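Local coordinates for protein meta cleavage compound hydrolase (Janthinobacterium, PDB 1J1I) that hydrolyses a carbon-carbon bond in the aromatic meta-cleavage product of carbazole degradation, probably releasing anthranilate, at residues Y86-D89 with R90-H94; F158-E161 with G162-L166; A200-Q203 with W204-E207; K234-P237 with V238-Y242. One frame throughout, in Å; residues are numbered along the deposited sequence.

Contact 1: residues Y86-D89 with R90-H94; sequences YTQD and RRIRH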
loop_
_atom_site.group_PDB
_atom_site.type_symbol
_atom_site.label_atom_id
_atom_site.label_comp_id
_atom_site.label_asym_id
_atom_site.label_seq_id
_atom_site.Cartn_x
_atom_site.Cartn_y
_atom_site.Cartn_z
ATOM N N TYR A 86 -13.654 -19.417 25.996
ATOM C CA TYR A 86 -12.852 -18.525 25.172
ATOM C C TYR A 86 -13.586 -18.128 23.899
ATOM O O TYR A 86 -13.449 -18.776 22.865
ATOM C CB TYR A 86 -11.514 -19.196 24.834
ATOM C CG TYR A 86 -10.562 -19.280 26.009
ATOM C CD1 TYR A 86 -9.531 -18.350 26.165
ATOM C CD2 TYR A 86 -10.701 -20.272 26.980
ATOM C CE1 TYR A 86 -8.662 -18.406 27.258
ATOM C CE2 TYR A 86 -9.839 -20.335 28.083
ATOM C CZ TYR A 86 -8.823 -19.399 28.214
ATOM O OH TYR A 86 -7.981 -19.443 29.304
ATOM N N THR A 87 -14.370 -17.057 23.991
ATOM C CA THR A 87 -15.132 -16.555 22.849
ATOM C C THR A 87 -14.427 -15.340 22.250
ATOM O O THR A 87 -13.555 -14.748 22.885
ATOM C CB THR A 87 -16.540 -16.113 23.276
ATOM O OG1 THR A 87 -16.442 -14.945 24.101
ATOM C CG2 THR A 87 -17.232 -17.222 24.062
ATOM N N GLN A 88 -14.804 -14.971 21.029
ATOM C CA GLN A 88 -14.204 -13.805 20.388
ATOM C C GLN A 88 -14.587 -12.587 21.221
ATOM O O GLN A 88 -13.809 -11.649 21.373
ATOM C CB GLN A 88 -14.720 -13.667 18.953
ATOM C CG GLN A 88 -14.172 -12.463 18.189
ATOM C CD GLN A 88 -12.656 -12.380 18.213
ATOM O OE1 GLN A 88 -11.964 -13.391 18.344
ATOM N NE2 GLN A 88 -12.132 -11.170 18.067
ATOM N N ASP A 89 -15.789 -12.623 21.785
ATOM C CA ASP A 89 -16.270 -11.534 22.621
ATOM C C ASP A 89 -15.324 -11.330 23.810
ATOM O O ASP A 89 -15.024 -10.196 24.193
ATOM C CB ASP A 89 -17.673 -11.861 23.126
ATOM C CG ASP A 89 -18.605 -12.299 22.009
ATOM O OD1 ASP A 89 -18.272 -13.269 21.276
ATOM O OD2 ASP A 89 -19.677 -11.673 21.871
ATOM N N ARG A 90 -14.849 -12.435 24.375
ATOM C CA ARG A 90 -13.946 -12.389 25.523
ATOM C C ARG A 90 -12.580 -11.796 25.156
ATOM O O ARG A 90 -11.987 -11.059 25.945
ATOM C CB ARG A 90 -13.781 -13.796 26.107
ATOM C CG ARG A 90 -13.441 -13.827 27.584
ATOM C CD ARG A 90 -14.425 -12.995 28.398
ATOM N NE ARG A 90 -14.273 -13.215 29.832
ATOM C CZ ARG A 90 -14.670 -14.318 30.460
ATOM N NH1 ARG A 90 -15.249 -15.300 29.778
ATOM N NH2 ARG A 90 -14.489 -14.440 31.767
ATOM N N ARG A 91 -12.076 -12.112 23.964
ATOM C CA ARG A 91 -10.795 -11.557 23.535
ATOM C C ARG A 91 -10.930 -10.054 23.285
ATOM O O ARG A 91 -10.018 -9.280 23.585
ATOM C CB ARG A 91 -10.290 -12.248 22.263
ATOM C CG ARG A 91 -9.598 -13.590 22.494
ATOM C CD ARG A 91 -9.076 -14.174 21.177
ATOM N NE ARG A 91 -10.172 -14.597 20.307
ATOM C CZ ARG A 91 -10.824 -15.749 20.433
ATOM N NH1 ARG A 91 -10.487 -16.603 21.391
ATOM N NH2 ARG A 91 -11.824 -16.042 19.613
ATOM N N ILE A 92 -12.067 -9.641 22.737
ATOM C CA ILE A 92 -12.301 -8.222 22.481
ATOM C C ILE A 92 -12.323 -7.466 23.808
ATOM O O ILE A 92 -11.669 -6.429 23.957
ATOM C CB ILE A 92 -13.641 -8.002 21.739
ATOM C CG1 ILE A 92 -13.533 -8.562 20.314
ATOM C CG2 ILE A 92 -13.990 -6.507 21.714
ATOM C CD1 ILE A 92 -14.845 -8.584 19.554
ATOM N N ARG A 93 -13.072 -7.995 24.774
ATOM C CA ARG A 93 -13.166 -7.368 26.089
ATOM C C ARG A 93 -11.787 -7.289 26.727
ATOM O O ARG A 93 -11.435 -6.282 27.346
ATOM C CB ARG A 93 -14.093 -8.167 27.008
ATOM C CG ARG A 93 -14.278 -7.532 28.385
ATOM C CD ARG A 93 -14.794 -8.544 29.396
ATOM N NE ARG A 93 -16.007 -9.213 28.937
ATOM C CZ ARG A 93 -16.591 -10.223 29.576
ATOM N NH1 ARG A 93 -17.694 -10.772 29.083
ATOM N NH2 ARG A 93 -16.071 -10.686 30.706
ATOM N N HIS A 94 -11.005 -8.355 26.575
ATOM C CA HIS A 94 -9.668 -8.378 27.150
ATOM C C HIS A 94 -8.808 -7.251 26.589
ATOM O O HIS A 94 -8.150 -6.536 27.343
ATOM C CB HIS A 94 -8.973 -9.721 26.892
ATOM C CG HIS A 94 -7.527 -9.726 27.281
ATOM N ND1 HIS A 94 -6.509 -9.849 26.362
ATOM C CD2 HIS A 94 -6.927 -9.586 28.489
ATOM C CE1 HIS A 94 -5.345 -9.786 26.983
ATOM N NE2 HIS A 94 -5.571 -9.627 28.276
HETATM O O HOH W 1 -12.286 -18.764 20.559
#
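Thr87 is the N-cap of helix 88-101 in this alpha/beta-hydrolase fold, and its hydroxyl closes the first turn by accepting from Arg90 N. OG1 sits 3.0 Å from Arg90 N because chi1 of 68° tucks it between the backbone N and carbonyl carbon of Thr87, facing back over the turn. The main chain then takes over, with Arg91 N donating to Thr87 O and Ile92 N to Gln88 O.

The side-chain bonding centres on Gln88. Arg91 comes side-on and spends two nitrogens on one oxygen: NE and NH2 each lie 2.9 Å from Gln88 OE1. That oxygen is in the guanidinium plane, but the amide is turned 47° against it, and NE reaches OE1 from above the carbonyl plane. A leucine in place of Arg91 would probably leave Gln88 OE1 without both donors and the amide freer to turn. The other end of the amide is fixed too, as Gln88 NE2 bonds to Tyr213 and to Thr119 on helix 114-126.

Packing is slighter: Ile92 CG1 lies 3.7 Å from Gln88 NE2, crossing the glutamine at about a right angle.

One face of the Arg91 guanidinium is also occupied, by Thr87 O, 3.7 Å above its centre. At the edge, a water accepts from Arg91 NH2 at 2.9 Å and donates to Tyr86 O at 2.6 Å.

Contact 2: residues F158-E161 with G162-L166; sequences FTRE and GMVHL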
loop_
_atom_site.group_PDB
_atom_site.type_symbol
_atom_site.label_atom_id
_atom_site.label_comp_id
_atom_site.label_asym_id
_atom_site.label_seq_id
_atom_site.Cartn_x
_atom_site.Cartn_y
_atom_site.Cartn_z
ATOM N N PHE A 158 1.185 -31.091 17.290
ATOM C CA PHE A 158 2.077 -30.706 18.381
ATOM C C PHE A 158 3.439 -31.394 18.412
ATOM O O PHE A 158 3.920 -31.797 19.472
ATOM C CB PHE A 158 1.378 -30.887 19.731
ATOM C CG PHE A 158 0.242 -29.932 19.950
ATOM C CD1 PHE A 158 -0.987 -30.138 19.330
ATOM C CD2 PHE A 158 0.410 -28.806 20.749
ATOM C CE1 PHE A 158 -2.033 -29.237 19.506
ATOM C CE2 PHE A 158 -0.630 -27.898 20.930
ATOM C CZ PHE A 158 -1.853 -28.115 20.306
ATOM N N THR A 159 4.057 -31.521 17.243
ATOM C CA THR A 159 5.383 -32.111 17.126
ATOM C C THR A 159 6.249 -31.001 16.547
ATOM O O THR A 159 5.728 -30.088 15.904
ATOM C CB THR A 159 5.398 -33.313 16.156
ATOM O OG1 THR A 159 4.962 -32.888 14.857
ATOM C CG2 THR A 159 4.487 -34.425 16.664
ATOM N N ARG A 160 7.557 -31.055 16.773
ATOM C CA ARG A 160 8.421 -30.014 16.236
ATOM C C ARG A 160 8.302 -29.996 14.719
ATOM O O ARG A 160 8.224 -28.931 14.106
ATOM C CB ARG A 160 9.880 -30.238 16.630
ATOM C CG ARG A 160 10.776 -29.089 16.192
ATOM C CD ARG A 160 12.224 -29.303 16.578
ATOM N NE ARG A 160 13.031 -28.117 16.306
ATOM C CZ ARG A 160 13.212 -27.590 15.098
ATOM N NH1 ARG A 160 12.643 -28.143 14.033
ATOM N NH2 ARG A 160 13.963 -26.506 14.956
ATOM N N GLU A 161 8.288 -31.180 14.114
ATOM C CA GLU A 161 8.163 -31.287 12.667
ATOM C C GLU A 161 6.816 -30.765 12.181
ATOM O O GLU A 161 6.721 -30.189 11.100
ATOM C CB GLU A 161 8.352 -32.737 12.218
ATOM C CG GLU A 161 9.785 -33.067 11.850
ATOM C CD GLU A 161 10.309 -32.173 10.743
ATOM O OE1 GLU A 161 9.688 -32.140 9.659
ATOM O OE2 GLU A 161 11.342 -31.501 10.954
ATOM N N GLY A 162 5.776 -30.970 12.981
ATOM C CA GLY A 162 4.462 -30.490 12.603
ATOM C C GLY A 162 4.472 -28.974 12.547
ATOM O O GLY A 162 3.793 -28.369 11.719
ATOM N N MET A 163 5.254 -28.366 13.435
ATOM C CA MET A 163 5.375 -26.915 13.504
ATOM C C MET A 163 6.133 -26.400 12.283
ATOM O O MET A 163 5.824 -25.332 11.755
ATOM C CB MET A 163 6.112 -26.507 14.782
ATOM C CG MET A 163 6.133 -25.007 15.039
ATOM S SD MET A 163 4.469 -24.307 15.135
ATOM C CE MET A 163 4.000 -24.751 16.822
ATOM N N VAL A 164 7.132 -27.160 11.842
ATOM C CA VAL A 164 7.912 -26.775 10.674
ATOM C C VAL A 164 7.008 -26.778 9.449
ATOM O O VAL A 164 7.027 -25.841 8.648
ATOM C CB VAL A 164 9.086 -27.747 10.422
ATOM C CG1 VAL A 164 9.732 -27.438 9.078
ATOM C CG2 VAL A 164 10.117 -27.619 11.532
ATOM N N HIS A 165 6.214 -27.837 9.308
ATOM C CA HIS A 165 5.299 -27.951 8.180
ATOM C C HIS A 165 4.277 -26.823 8.190
ATOM O O HIS A 165 3.931 -26.288 7.142
ATOM C CB HIS A 165 4.570 -29.298 8.201
ATOM C CG HIS A 165 5.418 -30.455 7.766
ATOM N ND1 HIS A 165 6.032 -30.504 6.533
ATOM C CD2 HIS A 165 5.736 -31.613 8.391
ATOM C CE1 HIS A 165 6.692 -31.643 6.418
ATOM N NE2 HIS A 165 6.528 -32.334 7.530
ATOM N N LEU A 166 3.798 -26.465 9.376
ATOM C CA LEU A 166 2.811 -25.398 9.501
ATOM C C LEU A 166 3.379 -24.059 9.038
ATOM O O LEU A 166 2.754 -23.353 8.250
ATOM C CB LEU A 166 2.323 -25.295 10.955
ATOM C CG LEU A 166 1.272 -24.243 11.339
ATOM C CD1 LEU A 166 1.900 -22.858 11.384
ATOM C CD2 LEU A 166 0.115 -24.291 10.353
#
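Thr159 and Gly162 make the capping bond that starts helix 160-170: Gly162 N donates to Thr159 OG1 at 2.8 Å, a bent bond with an angle of 137° at the hydrogen. Chi1 of 59° holds the hydroxyl over the turn as the N-cap, and OG1 is shared with the carboxylate of Asp157, just upstream. With an alanine in place of Thr159, Gly162 N would probably lose its capping acceptor and Asp157 this hydroxyl partner. The fit is close, for OG1 is also 3.3 Å from Gly162 CA, on the side where any other residue would carry its beta carbon.

Backbone bonds follow in helical order, Met163 N to Thr159 O, Val164 N to Arg160 O and His165 N to Glu161 O.

Beyond these, the side chains meet by packing. The extended Arg160 lays NH1 3.6 Å from Val164 CG2 while its NE bonds to Asn183. Glu161 bends at chi2, bringing OE1 to 3.8 Å from His165 NE2 with carboxylate and ring planes perpendicular; nearer still, His165 CD2 lies 3.2 Å from Glu161 O.

This is a surface turn away from the active site, in the chain between strands 131-137 and 225-230. Its inner side rests on helix 179-190, where Arg160 and Val164 touch Ile182, and Met163 packs on Arg185 and Ala189.

Contact 3: residues A200-Q203 with W204-E207; sequences ATMQ and WIRE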
loop_
_atom_site.group_PDB
_atom_site.type_symbol
_atom_site.label_atom_id
_atom_site.label_comp_id
_atom_site.label_asym_id
_atom_site.label_seq_id
_atom_site.Cartn_x
_atom_site.Cartn_y
_atom_site.Cartn_z
ATOM N N ALA A 200 -9.239 -24.962 23.890
ATOM C CA ALA A 200 -10.526 -24.343 24.205
ATOM C C ALA A 200 -10.829 -23.219 23.216
ATOM O O ALA A 200 -11.970 -23.051 22.784
ATOM C CB ALA A 200 -10.514 -23.796 25.627
ATOM N N THR A 201 -9.803 -22.448 22.866
ATOM C CA THR A 201 -9.964 -21.349 21.913
ATOM C C THR A 201 -10.446 -21.883 20.556
ATOM O O THR A 201 -11.402 -21.363 19.977
ATOM C CB THR A 201 -8.623 -20.578 21.725
ATOM O OG1 THR A 201 -8.296 -19.881 22.937
ATOM C CG2 THR A 201 -8.724 -19.579 20.583
ATOM N N MET A 202 -9.784 -22.925 20.057
ATOM C CA MET A 202 -10.148 -23.515 18.770
ATOM C C MET A 202 -11.505 -24.207 18.794
ATOM O O MET A 202 -12.211 -24.246 17.784
ATOM C CB MET A 202 -9.073 -24.507 18.312
ATOM C CG MET A 202 -7.721 -23.865 18.044
ATOM S SD MET A 202 -7.878 -22.345 17.071
ATOM C CE MET A 202 -8.457 -22.989 15.512
ATOM N N GLN A 203 -11.872 -24.748 19.950
ATOM C CA GLN A 203 -13.149 -25.435 20.097
ATOM C C GLN A 203 -14.307 -24.476 19.852
ATOM O O GLN A 203 -15.231 -24.786 19.097
ATOM C CB GLN A 203 -13.270 -26.033 21.500
ATOM C CG GLN A 203 -14.519 -26.876 21.703
ATOM C CD GLN A 203 -14.664 -27.359 23.130
ATOM O OE1 GLN A 203 -13.679 -27.719 23.772
ATOM N NE2 GLN A 203 -15.896 -27.382 23.630
ATOM N N TRP A 204 -14.259 -23.310 20.491
ATOM C CA TRP A 204 -15.317 -22.323 20.320
ATOM C C TRP A 204 -15.416 -21.888 18.861
ATOM O O TRP A 204 -16.504 -21.801 18.304
ATOM C CB TRP A 204 -15.057 -21.089 21.187
ATOM C CG TRP A 204 -16.149 -20.081 21.069
ATOM C CD1 TRP A 204 -17.344 -20.081 21.740
ATOM C CD2 TRP A 204 -16.190 -18.963 20.176
ATOM N NE1 TRP A 204 -18.121 -19.031 21.318
ATOM C CE2 TRP A 204 -17.437 -18.324 20.355
ATOM C CE3 TRP A 204 -15.291 -18.433 19.236
ATOM C CZ2 TRP A 204 -17.815 -17.184 19.635
ATOM C CZ3 TRP A 204 -15.664 -17.296 18.513
ATOM C CH2 TRP A 204 -16.913 -16.686 18.719
ATOM N N ILE A 205 -14.274 -21.600 18.250
ATOM C CA ILE A 205 -14.251 -21.176 16.855
ATOM C C ILE A 205 -14.877 -22.273 15.988
ATOM O O ILE A 205 -15.720 -22.011 15.135
ATOM C CB ILE A 205 -12.799 -20.910 16.399
ATOM C CG1 ILE A 205 -12.263 -19.661 17.107
ATOM C CG2 ILE A 205 -12.739 -20.749 14.892
ATOM C CD1 ILE A 205 -10.804 -19.383 16.842
ATOM N N ARG A 206 -14.461 -23.505 16.245
ATOM C CA ARG A 206 -14.941 -24.676 15.518
ATOM C C ARG A 206 -16.464 -24.795 15.611
ATOM O O ARG A 206 -17.141 -25.088 14.620
ATOM C CB ARG A 206 -14.286 -25.925 16.113
ATOM C CG ARG A 206 -13.770 -26.947 15.119
ATOM C CD ARG A 206 -14.887 -27.633 14.365
ATOM N NE ARG A 206 -14.487 -28.969 13.926
ATOM C CZ ARG A 206 -14.409 -30.029 14.729
ATOM N NH1 ARG A 206 -14.706 -29.915 16.016
ATOM N NH2 ARG A 206 -14.036 -31.208 14.244
ATOM N N GLU A 207 -16.992 -24.558 16.808
ATOM C CA GLU A 207 -18.425 -24.651 17.061
ATOM C C GLU A 207 -19.237 -23.519 16.437
ATOM O O GLU A 207 -20.467 -23.591 16.378
ATOM C CB GLU A 207 -18.675 -24.731 18.574
ATOM C CG GLU A 207 -18.113 -26.015 19.185
ATOM C CD GLU A 207 -18.153 -26.048 20.706
ATOM O OE1 GLU A 207 -17.753 -27.086 21.274
ATOM O OE2 GLU A 207 -18.570 -25.047 21.332
#
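Gln203 and Glu207 stand one turn apart near the end of helix 192-208, and theirs is a local i to i+4 contact on the surface of the chain that connects strands 131-137 and 225-230. In alpha/beta hydrolases of this family, that connection forms the helical lid over the core.

The two chains run side by side and point the same way. Gln203 is stretched out beyond CG, which brings its amide level with the extended Glu207, and Gln203 NE2 donates to Glu207 OE1 over 3.0 Å. OE1 receives it on the syn side, though from 34° out of the carboxylate plane, and the amide and carboxylate planes stand 62° apart. Methylene carbons pack against oxygens as well: Glu207 CG lies 3.1 Å from Gln203 O, and Gln203 CG 3.3 Å from Glu207 OE1.

Another part of the helix carries an apolar pair: Met202 SD meets Ile205 CD1 at 4.2 Å, the two side chains crossing at a slant. Ile205 also packs on the backbone, its CG1 3.4 Å from Thr201 O. The backbone bonds are of uneven length: Arg206 N to Met202 O is 2.8 Å, whereas Ile205 N to Thr201 O is a weak 3.4 Å.

Thr201 and Ile205 pack against Met115 on helix 114-126, and Trp204 against Glu85, Thr87 and Gln88. The amide-carboxylate bond, by contrast, is exposed, has one neutral partner and is met out of plane, so it is likely to be modest, and crystal neighbours touching both residues may influence their rotamers.

Contact 4: residues K234-P237 with V238-Y242; sequences KVVP and VETAY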
loop_
_atom_site.group_PDB
_atom_site.type_symbol
_atom_site.label_atom_id
_atom_site.label_comp_id
_atom_site.label_asym_id
_atom_site.label_seq_id
_atom_site.Cartn_x
_atom_site.Cartn_y
_atom_site.Cartn_z
ATOM N N LYS A 234 -2.736 -18.456 1.828
ATOM C CA LYS A 234 -3.620 -19.605 1.629
ATOM C C LYS A 234 -4.747 -19.669 2.661
ATOM O O LYS A 234 -5.769 -20.314 2.427
ATOM C CB LYS A 234 -2.815 -20.909 1.677
ATOM C CG LYS A 234 -1.801 -21.054 0.556
ATOM C CD LYS A 234 -0.947 -22.300 0.742
ATOM C CE LYS A 234 0.102 -22.424 -0.354
ATOM N NZ LYS A 234 1.046 -23.544 -0.088
ATOM N N VAL A 235 -4.552 -19.008 3.799
ATOM C CA VAL A 235 -5.555 -18.988 4.863
ATOM C C VAL A 235 -6.599 -17.921 4.543
ATOM O O VAL A 235 -7.796 -18.192 4.537
ATOM C CB VAL A 235 -4.910 -18.675 6.235
ATOM C CG1 VAL A 235 -5.970 -18.715 7.336
ATOM C CG2 VAL A 235 -3.799 -19.674 6.525
ATOM N N VAL A 236 -6.133 -16.703 4.285
ATOM C CA VAL A 236 -7.017 -15.596 3.933
ATOM C C VAL A 236 -6.700 -15.178 2.501
ATOM O O VAL A 236 -5.699 -14.508 2.251
ATOM C CB VAL A 236 -6.807 -14.383 4.865
ATOM C CG1 VAL A 236 -7.630 -13.194 4.374
ATOM C CG2 VAL A 236 -7.198 -14.748 6.284
ATOM N N PRO A 237 -7.553 -15.568 1.540
ATOM C CA PRO A 237 -7.359 -15.233 0.124
ATOM C C PRO A 237 -7.217 -13.730 -0.090
ATOM O O PRO A 237 -7.766 -12.937 0.675
ATOM C CB PRO A 237 -8.618 -15.786 -0.541
ATOM C CG PRO A 237 -9.018 -16.918 0.367
ATOM C CD PRO A 237 -8.802 -16.324 1.732
ATOM N N VAL A 238 -6.492 -13.342 -1.136
ATOM C CA VAL A 238 -6.296 -11.925 -1.422
ATOM C C VAL A 238 -7.627 -11.222 -1.693
ATOM O O VAL A 238 -7.778 -10.034 -1.394
ATOM C CB VAL A 238 -5.335 -11.717 -2.629
ATOM C CG1 VAL A 238 -5.951 -12.266 -3.901
ATOM C CG2 VAL A 238 -5.014 -10.244 -2.783
ATOM N N GLU A 239 -8.596 -11.951 -2.244
ATOM C CA GLU A 239 -9.906 -11.369 -2.525
ATOM C C GLU A 239 -10.530 -10.810 -1.241
ATOM O O GLU A 239 -11.326 -9.871 -1.287
ATOM C CB GLU A 239 -10.849 -12.417 -3.127
ATOM C CG GLU A 239 -10.459 -12.939 -4.505
ATOM C CD GLU A 239 -9.144 -13.698 -4.503
ATOM O OE1 GLU A 239 -8.937 -14.528 -3.592
ATOM O OE2 GLU A 239 -8.323 -13.470 -5.414
ATOM N N THR A 240 -10.167 -11.396 -0.101
ATOM C CA THR A 240 -10.685 -10.959 1.201
ATOM C C THR A 240 -10.320 -9.509 1.471
ATOM O O THR A 240 -11.102 -8.761 2.056
ATOM C CB THR A 240 -10.097 -11.775 2.372
ATOM O OG1 THR A 240 -10.208 -13.173 2.093
ATOM C CG2 THR A 240 -10.851 -11.456 3.667
ATOM N N ALA A 241 -9.108 -9.128 1.073
ATOM C CA ALA A 241 -8.642 -7.761 1.266
ATOM C C ALA A 241 -9.522 -6.825 0.448
ATOM O O ALA A 241 -9.932 -5.758 0.918
ATOM C CB ALA A 241 -7.183 -7.635 0.824
ATOM N N TYR A 242 -9.818 -7.233 -0.782
ATOM C CA TYR A 242 -10.641 -6.420 -1.662
ATOM C C TYR A 242 -12.021 -6.224 -1.037
ATOM O O TYR A 242 -12.620 -5.156 -1.169
ATOM C CB TYR A 242 -10.750 -7.080 -3.045
ATOM C CG TYR A 242 -9.402 -7.316 -3.719
ATOM C CD1 TYR A 242 -9.267 -8.248 -4.746
ATOM C CD2 TYR A 242 -8.260 -6.622 -3.310
ATOM C CE1 TYR A 242 -8.026 -8.490 -5.349
ATOM C CE2 TYR A 242 -7.014 -6.855 -3.907
ATOM C CZ TYR A 242 -6.908 -7.792 -4.924
ATOM O OH TYR A 242 -5.684 -8.033 -5.516
#
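Val236 and Thr240 cross at about a right angle where the loop 234-237 turns into helix 238-247, in the alpha/beta-hydrolase fold just after strand 225-230. Val236 CG1 is pressed against the threonine, 3.5 Å from Thr240 CB and somewhat tighter than usual van der Waals contact. A chi1 of 174° swings CG1 of Val236 opposite the backbone N and toward the first turn of the helix.

Pro237 meets Thr240 at a slant. Pro237 O accepts from Thr240 N at 3.0 Å, the donor standing well above the carbonyl plane, 54° out of it. Thr240 OG1 is also placed 2.8 Å from Pro237 O, although its position is less certain. On the proline ring, Glu239 folds back through its bend at chi2, so that Glu239 OE1 comes 3.3 Å from Pro237 CB.

The loop probably belongs to the catalytic apparatus. Backbone N atoms of Val235 and Val236 both donate to OD1 of Asp233, the likely triad acid, and both side chains touch His261, its likely histidine.

Further along the helix, Tyr242 stacks on Tyr242 of the second subunit; within the chain, Val238 O lies over one face of the Tyr242 ring, 3.8 Å above its centre.

Along the chain the contacts come in numerical order, and each belongs to a different helix. Contact 1 begins helix 88-101, beside the central sheet; contacts 2 and 3 lie on helices 160-170 and 192-208 of the lid-like connection between strands 131-137 and 225-230; contact 4 begins helix 238-247, the crossover between the adjacent parallel strands 225-230 and 251-256. Only contacts 1 and 3 touch, with centres 12 Å apart: Trp204 NE1 lies 3.4 Å from Thr87 CG2, and Thr201 packs on Arg91, joining lid to core. The other pairs have centres 21 to 27 Å apart. The side chains of Gln88 and Ile205 are each about 10 Å from that of Ser114, the likely nucleophile, while contact 4 borders the other two likely triad members.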